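Local atomic coordinates of aminoacyl-tRNA synthetase (Cryptosporidium parvum, PDB entry 5F9Z), a protein that binds the inhibitor halofuginone and, as a class II prolyl-tRNA synthetase, probably joins proline to its cognate tRNA at the expense of ATP. Residues A[36-41]-A[50-55]; A[203-208]-A[285-290]. All blocks are in the same frame, centred on the assembly; numbering follows the deposited sequence.

Contact 1: A[36-41]-A[50-55]; sequences KSEMIE and ILRPWS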
ATOM      1  N   LYS A  36      10.714 -15.618  -6.145  1.00 25.99           N
ATOM      2  CA  LYS A  36      10.867 -16.157  -7.491  1.00 26.40           C
ATOM      3  C   LYS A  36      10.576 -15.125  -8.573  1.00 26.10           C
ATOM      4  O   LYS A  36      11.062 -15.275  -9.699  1.00 26.74           O
ATOM      5  CB  LYS A  36       9.965 -17.377  -7.678  1.00 23.15           C
ATOM      6  CG  LYS A  36      10.332 -18.551  -6.787  1.00 29.38           C
ATOM      7  CD  LYS A  36       9.395 -19.725  -6.998  1.00 32.42           C
ATOM      8  CE  LYS A  36       9.787 -20.903  -6.121  1.00 33.54           C
ATOM      9  NZ  LYS A  36       8.889 -22.072  -6.324  1.00 34.80           N
ATOM     10  N   SER A  37       9.799 -14.089  -8.265  1.00 25.23           N
ATOM     11  CA  SER A  37       9.563 -13.011  -9.215  1.00 24.90           C
ATOM     12  C   SER A  37      10.680 -11.977  -9.221  1.00 27.06           C
ATOM     13  O   SER A  37      10.566 -10.975  -9.936  1.00 26.72           O
ATOM     14  CB  SER A  37       8.234 -12.321  -8.913  1.00 24.28           C
ATOM     15  OG  SER A  37       8.291 -11.634  -7.674  1.00 23.71           O
ATOM     16  N   GLU A  38      11.741 -12.197  -8.441  1.00 29.13           N
ATOM     17  CA  GLU A  38      12.874 -11.274  -8.351  1.00 30.25           C
ATOM     18  C   GLU A  38      12.436  -9.909  -7.826  1.00 29.43           C
ATOM     19  O   GLU A  38      12.914  -8.865  -8.274  1.00 30.31           O
ATOM     20  CB  GLU A  38      13.592 -11.147  -9.695  1.00 31.84           C
ATOM     21  CG  GLU A  38      14.179 -12.458 -10.189  1.00 34.47           C
ATOM     22  CD  GLU A  38      14.838 -12.330 -11.544  1.00 37.07           C
ATOM     23  OE1 GLU A  38      14.247 -11.685 -12.436  1.00 38.31           O
ATOM     24  OE2 GLU A  38      15.950 -12.871 -11.714  1.00 39.45           O
ATOM     25  N   MET A  39      11.512  -9.920  -6.867  1.00 28.67           N
ATOM     26  CA  MET A  39      11.099  -8.708  -6.171  1.00 29.39           C
ATOM     27  C   MET A  39      11.914  -8.463  -4.910  1.00 28.43           C
ATOM     28  O   MET A  39      12.306  -7.323  -4.636  1.00 26.71           O
ATOM     29  CB  MET A  39       9.616  -8.788  -5.798  1.00 30.80           C
ATOM     30  CG  MET A  39       8.661  -8.155  -6.788  1.00 33.60           C
ATOM     31  SD  MET A  39       7.038  -7.937  -6.034  1.00 35.79           S
ATOM     32  CE  MET A  39       6.260  -6.831  -7.203  1.00 36.91           C
ATOM     33  N   ILE A  40      12.181  -9.517  -4.143  1.00 29.22           N
ATOM     34  CA  ILE A  40      12.702  -9.401  -2.787  1.00 30.71           C
ATOM     35  C   ILE A  40      13.829 -10.405  -2.591  1.00 31.77           C
ATOM     36  O   ILE A  40      13.752 -11.543  -3.065  1.00 34.60           O
ATOM     37  CB  ILE A  40      11.580  -9.625  -1.747  1.00 32.91           C
ATOM     38  CG1 ILE A  40      10.652  -8.414  -1.696  1.00 34.29           C
ATOM     39  CG2 ILE A  40      12.149  -9.922  -0.366  1.00 31.88           C
ATOM     40  CD1 ILE A  40      11.340  -7.157  -1.232  1.00 35.98           C
ATOM     41  N   GLU A  41      14.882  -9.973  -1.903  1.00 30.89           N
ATOM     42  CA  GLU A  41      15.911 -10.859  -1.380  1.00 33.28           C
ATOM     43  C   GLU A  41      15.927 -10.736   0.135  1.00 35.64           C
ATOM     44  O   GLU A  41      15.925  -9.620   0.669  1.00 35.23           O
ATOM     45  CB  GLU A  41      17.291 -10.522  -1.953  1.00 35.47           C
ATOM     46  CG  GLU A  41      17.504 -10.961  -3.391  1.00 37.25           C
ATOM     47  CD  GLU A  41      17.713 -12.459  -3.527  1.00 38.87           C
ATOM     48  OE1 GLU A  41      17.690 -12.956  -4.672  1.00 39.90           O
ATOM     49  OE2 GLU A  41      17.902 -13.137  -2.495  1.00 39.36           O
ATOM     50  N   ILE A  50      15.820  -6.770   0.729  1.00 25.65           N
ATOM     51  CA  ILE A  50      16.357  -6.066  -0.429  1.00 26.34           C
ATOM     52  C   ILE A  50      15.233  -5.819  -1.425  1.00 24.98           C
ATOM     53  O   ILE A  50      14.523  -6.749  -1.822  1.00 25.24           O
ATOM     54  CB  ILE A  50      17.498  -6.867  -1.072  1.00 28.49           C
ATOM     55  CG1 ILE A  50      18.663  -7.009  -0.095  1.00 31.09           C
ATOM     56  CG2 ILE A  50      17.953  -6.206  -2.368  1.00 26.67           C
ATOM     57  CD1 ILE A  50      19.828  -7.765  -0.666  1.00 33.98           C
ATOM     58  N   LEU A  51      15.072  -4.561  -1.833  1.00 23.68           N
ATOM     59  CA  LEU A  51      14.077  -4.189  -2.837  1.00 21.41           C
ATOM     60  C   LEU A  51      14.739  -4.276  -4.206  1.00 21.67           C
ATOM     61  O   LEU A  51      15.393  -3.338  -4.665  1.00 22.05           O
ATOM     62  CB  LEU A  51      13.522  -2.797  -2.565  1.00 19.91           C
ATOM     63  CG  LEU A  51      12.773  -2.595  -1.245  1.00 19.26           C
ATOM     64  CD1 LEU A  51      12.291  -1.159  -1.121  1.00 19.52           C
ATOM     65  CD2 LEU A  51      11.610  -3.562  -1.133  1.00 18.61           C
ATOM     66  N   ARG A  52      14.574  -5.422  -4.862  1.00 22.70           N
ATOM     67  CA  ARG A  52      15.100  -5.605  -6.203  1.00 23.92           C
ATOM     68  C   ARG A  52      14.332  -4.726  -7.190  1.00 25.58           C
ATOM     69  O   ARG A  52      13.226  -4.269  -6.894  1.00 25.79           O
ATOM     70  CB  ARG A  52      15.021  -7.077  -6.600  1.00 24.31           C
ATOM     71  CG  ARG A  52      15.843  -7.992  -5.706  1.00 24.76           C
ATOM     72  CD  ARG A  52      15.874  -9.419  -6.227  1.00 23.33           C
ATOM     73  NE  ARG A  52      16.656  -9.542  -7.453  1.00 24.34           N
ATOM     74  CZ  ARG A  52      16.932 -10.698  -8.049  1.00 22.47           C
ATOM     75  NH1 ARG A  52      16.489 -11.835  -7.530  1.00 21.91           N
ATOM     76  NH2 ARG A  52      17.650 -10.718  -9.164  1.00 22.43           N
ATOM     77  N   PRO A  53      14.911  -4.458  -8.368  1.00 23.86           N
ATOM     78  CA  PRO A  53      14.266  -3.525  -9.311  1.00 25.28           C
ATOM     79  C   PRO A  53      12.822  -3.853  -9.650  1.00 27.24           C
ATOM     80  O   PRO A  53      12.038  -2.931  -9.910  1.00 29.81           O
ATOM     81  CB  PRO A  53      15.165  -3.622 -10.550  1.00 26.61           C
ATOM     82  CG  PRO A  53      16.504  -3.952 -10.004  1.00 25.76           C
ATOM     83  CD  PRO A  53      16.255  -4.855  -8.827  1.00 24.38           C
ATOM     84  N   TRP A  54      12.437  -5.133  -9.657  1.00 25.84           N
ATOM     85  CA  TRP A  54      11.072  -5.480 -10.036  1.00 24.85           C
ATOM     86  C   TRP A  54      10.056  -4.969  -9.021  1.00 26.75           C
ATOM     87  O   TRP A  54       8.928  -4.628  -9.394  1.00 28.88           O
ATOM     88  CB  TRP A  54      10.938  -6.992 -10.209  1.00 24.62           C
ATOM     89  CG  TRP A  54       9.786  -7.383 -11.080  1.00 22.72           C
ATOM     90  CD1 TRP A  54       8.578  -7.872 -10.675  1.00 22.42           C
ATOM     91  CD2 TRP A  54       9.730  -7.307 -12.510  1.00 22.41           C
ATOM     92  NE1 TRP A  54       7.775  -8.112 -11.765  1.00 21.03           N
ATOM     93  CE2 TRP A  54       8.459  -7.772 -12.903  1.00 21.78           C
ATOM     94  CE3 TRP A  54      10.631  -6.894 -13.496  1.00 22.55           C
ATOM     95  CZ2 TRP A  54       8.068  -7.834 -14.240  1.00 22.36           C
ATOM     96  CZ3 TRP A  54      10.241  -6.957 -14.822  1.00 22.63           C
ATOM     97  CH2 TRP A  54       8.971  -7.423 -15.181  1.00 21.83           C
ATOM     98  N   SER A  55      10.431  -4.907  -7.743  1.00 25.79           N
ATOM     99  CA  SER A  55       9.558  -4.326  -6.731  1.00 24.65           C
ATOM    100  C   SER A  55       9.832  -2.841  -6.524  1.00 21.97           C
ATOM    101  O   SER A  55       8.898  -2.071  -6.275  1.00 20.58           O
ATOM    102  CB  SER A  55       9.715  -5.068  -5.400  1.00 26.10           C
ATOM    103  OG  SER A  55      11.018  -4.897  -4.868  1.00 27.46           O
TER
HETATM  104  O   HOH W   1      14.258  -7.629  -9.907  1.00 28.37           O
HETATM  105  O   HOH W   2      14.540 -12.432  -5.620  1.00 26.31           O
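Glu41 and Ile50 form the hydrogen-bonded pair of a short antiparallel ribbon: Ile50 N reaches Glu41 O at 2.9 Å, and Glu41 N returns a bond to Ile50 O. Ile40 and Leu51, the adjoining non-hydrogen-bonded pair, are followed by a further backbone link from Arg52 N to Met39 O (3.0 Å), with the donor standing above the carbonyl plane. Ser55 OG also lies 2.8 Å from Met39 O, but Arg52 O competes for its one proton. On one face of the ribbon Ile40 CD1 lies against Leu51 CD2 at 3.6 Å, the two side chains lying side by side and both touching Phe163 of the ANP pocket. The motif is a beta hairpin, strands 40-42 and 49-51, entered through a Schellman turn at Glu38 and left through Arg52, the N-cap residue of helix 53-71. Arg52 reaches back over the entering chain, and its bend at chi3 (70°) turns the guanidinium so that Glu38 CB sits over one face, 3.7 Å above the plane. Glu41 OE1 approaches Arg52 NH1 at 3.3 Å, and Glu38 OE2 makes a long bridge to Arg52 NH2; both oxygens lie well out of the guanidinium plane, so the attraction is one of charge without directed N-H bonds. A water in that plane accepts from Arg52 NH1 and lies within hydrogen-bonding distance of Ile40 O. Met39 CG meets the edge of the Trp54 ring, whose NE1 bonds to Lys357 O, while Lys357 NZ pairs with Glu38 OE1.

Contact 2: A[203-208]-A[285-290]; sequences LATPVV and MTHGDN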
ATOM      1  N   LEU A 203      -2.976   1.013  -7.525  1.00 21.66           N
ATOM      2  CA  LEU A 203      -2.685  -0.354  -7.115  1.00 21.33           C
ATOM      3  C   LEU A 203      -3.883  -1.288  -7.248  1.00 23.58           C
ATOM      4  O   LEU A 203      -3.746  -2.483  -6.963  1.00 26.08           O
ATOM      5  CB  LEU A 203      -2.181  -0.372  -5.668  1.00 19.79           C
ATOM      6  CG  LEU A 203      -0.977   0.522  -5.364  1.00 18.59           C
ATOM      7  CD1 LEU A 203      -0.607   0.433  -3.894  1.00 19.03           C
ATOM      8  CD2 LEU A 203       0.207   0.153  -6.241  1.00 17.80           C
ATOM      9  N   ALA A 204      -5.044  -0.774  -7.664  1.00 21.96           N
ATOM     10  CA  ALA A 204      -6.259  -1.578  -7.825  1.00 22.82           C
ATOM     11  C   ALA A 204      -6.623  -2.312  -6.537  1.00 23.62           C
ATOM     12  O   ALA A 204      -7.234  -3.384  -6.565  1.00 23.83           O
ATOM     13  CB  ALA A 204      -6.123  -2.564  -8.989  1.00 21.66           C
ATOM     14  N   THR A 205      -6.258  -1.734  -5.393  1.00 22.95           N
ATOM     15  CA  THR A 205      -6.474  -2.359  -4.098  1.00 22.90           C
ATOM     16  C   THR A 205      -7.574  -1.622  -3.352  1.00 26.93           C
ATOM     17  O   THR A 205      -7.436  -0.417  -3.093  1.00 28.19           O
ATOM     18  CB  THR A 205      -5.184  -2.358  -3.280  1.00 20.98           C
ATOM     19  OG1 THR A 205      -4.142  -2.996  -4.031  1.00 20.22           O
ATOM     20  CG2 THR A 205      -5.385  -3.102  -1.969  1.00 21.45           C
ATOM     21  N   PRO A 206      -8.668  -2.289  -2.986  1.00 27.59           N
ATOM     22  CA  PRO A 206      -9.752  -1.589  -2.288  1.00 26.04           C
ATOM     23  C   PRO A 206      -9.385  -1.299  -0.841  1.00 24.38           C
ATOM     24  O   PRO A 206      -8.779  -2.125  -0.154  1.00 23.51           O
ATOM     25  CB  PRO A 206     -10.923  -2.573  -2.380  1.00 27.73           C
ATOM     26  CG  PRO A 206     -10.267  -3.911  -2.447  1.00 28.72           C
ATOM     27  CD  PRO A 206      -8.979  -3.711  -3.211  1.00 29.31           C
ATOM     28  N   VAL A 207      -9.754  -0.101  -0.385  1.00 24.60           N
ATOM     29  CA  VAL A 207      -9.540   0.322   0.992  1.00 27.49           C
ATOM     30  C   VAL A 207     -10.803   1.012   1.488  1.00 29.47           C
ATOM     31  O   VAL A 207     -11.639   1.470   0.705  1.00 30.75           O
ATOM     32  CB  VAL A 207      -8.320   1.260   1.146  1.00 26.82           C
ATOM     33  CG1 VAL A 207      -7.029   0.523   0.815  1.00 25.23           C
ATOM     34  CG2 VAL A 207      -8.480   2.492   0.268  1.00 26.78           C
ATOM     35  N   VAL A 208     -10.934   1.081   2.809  1.00 29.93           N
ATOM     36  CA  VAL A 208     -12.087   1.690   3.460  1.00 30.96           C
ATOM     37  C   VAL A 208     -11.622   2.960   4.160  1.00 31.16           C
ATOM     38  O   VAL A 208     -10.812   2.903   5.093  1.00 30.68           O
ATOM     39  CB  VAL A 208     -12.755   0.727   4.453  1.00 31.20           C
ATOM     40  CG1 VAL A 208     -13.906   1.417   5.170  1.00 31.28           C
ATOM     41  CG2 VAL A 208     -13.242  -0.521   3.734  1.00 31.43           C
ATOM     42  N   MET A 285      -0.540  -9.265  -2.174  1.00 25.07           N
ATOM     43  CA  MET A 285      -1.437 -10.241  -1.563  1.00 27.39           C
ATOM     44  C   MET A 285      -2.836 -10.171  -2.156  1.00 27.12           C
ATOM     45  O   MET A 285      -3.543 -11.185  -2.199  1.00 28.29           O
ATOM     46  CB  MET A 285      -1.495 -10.019  -0.051  1.00 28.30           C
ATOM     47  CG  MET A 285      -0.159 -10.169   0.655  1.00 29.58           C
ATOM     48  SD  MET A 285      -0.265  -9.775   2.409  1.00 31.20           S
ATOM     49  CE  MET A 285       1.368 -10.253   2.963  1.00 32.80           C
ATOM     50  N   THR A 286      -3.251  -8.993  -2.621  1.00 25.74           N
ATOM     51  CA  THR A 286      -4.606  -8.830  -3.135  1.00 24.14           C
ATOM     52  C   THR A 286      -4.787  -9.544  -4.470  1.00 25.09           C
ATOM     53  O   THR A 286      -5.772 -10.264  -4.671  1.00 27.24           O
ATOM     54  CB  THR A 286      -4.936  -7.343  -3.275  1.00 22.69           C
ATOM     55  OG1 THR A 286      -4.850  -6.705  -1.994  1.00 21.86           O
ATOM     56  CG2 THR A 286      -6.333  -7.159  -3.830  1.00 23.37           C
ATOM     57  N   HIS A 287      -3.842  -9.366  -5.392  1.00 24.57           N
ATOM     58  CA  HIS A 287      -4.025  -9.807  -6.770  1.00 25.81           C
ATOM     59  C   HIS A 287      -3.304 -11.103  -7.111  1.00 28.23           C
ATOM     60  O   HIS A 287      -3.731 -11.804  -8.034  1.00 30.14           O
ATOM     61  CB  HIS A 287      -3.557  -8.715  -7.738  1.00 24.56           C
ATOM     62  CG  HIS A 287      -4.212  -7.388  -7.515  1.00 23.97           C
ATOM     63  ND1 HIS A 287      -5.574  -7.204  -7.610  1.00 23.53           N
ATOM     64  CD2 HIS A 287      -3.689  -6.177  -7.205  1.00 22.51           C
ATOM     65  CE1 HIS A 287      -5.863  -5.939  -7.366  1.00 23.22           C
ATOM     66  NE2 HIS A 287      -4.737  -5.294  -7.118  1.00 22.66           N
ATOM     67  N   GLY A 288      -2.228 -11.440  -6.402  1.00 24.51           N
ATOM     68  CA  GLY A 288      -1.446 -12.607  -6.770  1.00 27.30           C
ATOM     69  C   GLY A 288      -2.251 -13.889  -6.687  1.00 29.88           C
ATOM     70  O   GLY A 288      -3.169 -14.025  -5.877  1.00 33.38           O
ATOM     71  N   ASP A 289      -1.897 -14.842  -7.544  1.00 27.69           N
ATOM     72  CA  ASP A 289      -2.573 -16.133  -7.586  1.00 29.49           C
ATOM     73  C   ASP A 289      -1.529 -17.238  -7.433  1.00 32.33           C
ATOM     74  O   ASP A 289      -0.392 -17.013  -7.002  1.00 32.99           O
ATOM     75  CB  ASP A 289      -3.405 -16.271  -8.871  1.00 30.75           C
ATOM     76  CG  ASP A 289      -2.594 -16.028 -10.137  1.00 31.76           C
ATOM     77  OD1 ASP A 289      -1.399 -16.389 -10.178  1.00 32.36           O
ATOM     78  OD2 ASP A 289      -3.163 -15.478 -11.103  1.00 30.52           O
ATOM     79  N   ASN A 290      -1.914 -18.464  -7.795  1.00 31.45           N
ATOM     80  CA  ASN A 290      -1.030 -19.616  -7.675  1.00 30.46           C
ATOM     81  C   ASN A 290       0.040 -19.668  -8.757  1.00 29.67           C
ATOM     82  O   ASN A 290       0.959 -20.486  -8.652  1.00 29.11           O
ATOM     83  CB  ASN A 290      -1.846 -20.909  -7.696  1.00 26.93           C
ATOM     84  CG  ASN A 290      -2.520 -21.193  -6.369  1.00 33.89           C
ATOM     85  OD1 ASN A 290      -2.561 -20.335  -5.485  1.00 32.83           O
ATOM     86  ND2 ASN A 290      -3.050 -22.400  -6.220  1.00 29.30           N
TER
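His287 carries its CG beside the backbone N and opposite the carbonyl carbon (chi1 -55°), and a chi2 of -60° turns the ring so that its NE2 edge faces the chain leaving helix 181-202. His287 NE2 donates to Leu203 O at 3.0 Å in a moderately straight bond (154°), and the oxygen lies almost in the ring plane. Leu203 O takes a second bond, from Thr205 OG1 at 3.0 Å; this donor stands well above the carbonyl plane, whereas NE2 comes in within it. Two donors thus grip one buried carbonyl at the point where Ala204, with positive phi, leaves helical geometry. The next carbonyl oxygen, Ala204 O, also lies at the ring edge, 3.0 Å from His287 CE1, and the methyl carbon of Ala204 is 3.6 Å from His287 NE2. The preceding residue of the helix, Thr286, adds to the contact: its OG1, bonded to Val282 O, meets Thr205 CG2 at 3.6 Å, and its CG2 lies over one face of the His287 ring, toward the rim. The contact therefore joins the exit of helix 181-202 to the C-terminal end of helix 278-287 within the class II synthetase core; helix 393-417 touches both Pro206 and Thr286, and segment 203-208 runs on into strand 208-211.

In the fold
Contact 2 is wholly buried, whereas contact 1 is only partly so, with charged side chains that are partly exposed. They share no helix or strand: 36-41 with 50-55 closes a local hairpin and the start of the next helix, while 203-208 with 285-290 brings together pieces 77 residues apart in the sequence. The chemistry follows the setting. Contact 1 relies on paired backbone bonds and a salt-bridge network; contact 2 has one cross-segment hydrogen bond, made by a histidine to a helix-end carbonyl, amid small side chains. Their centres lie 18 Å apart, with nearest atoms about 8 Å apart, and each has a leucine side chain some 10 or 11 Å from the bound ATP analogue.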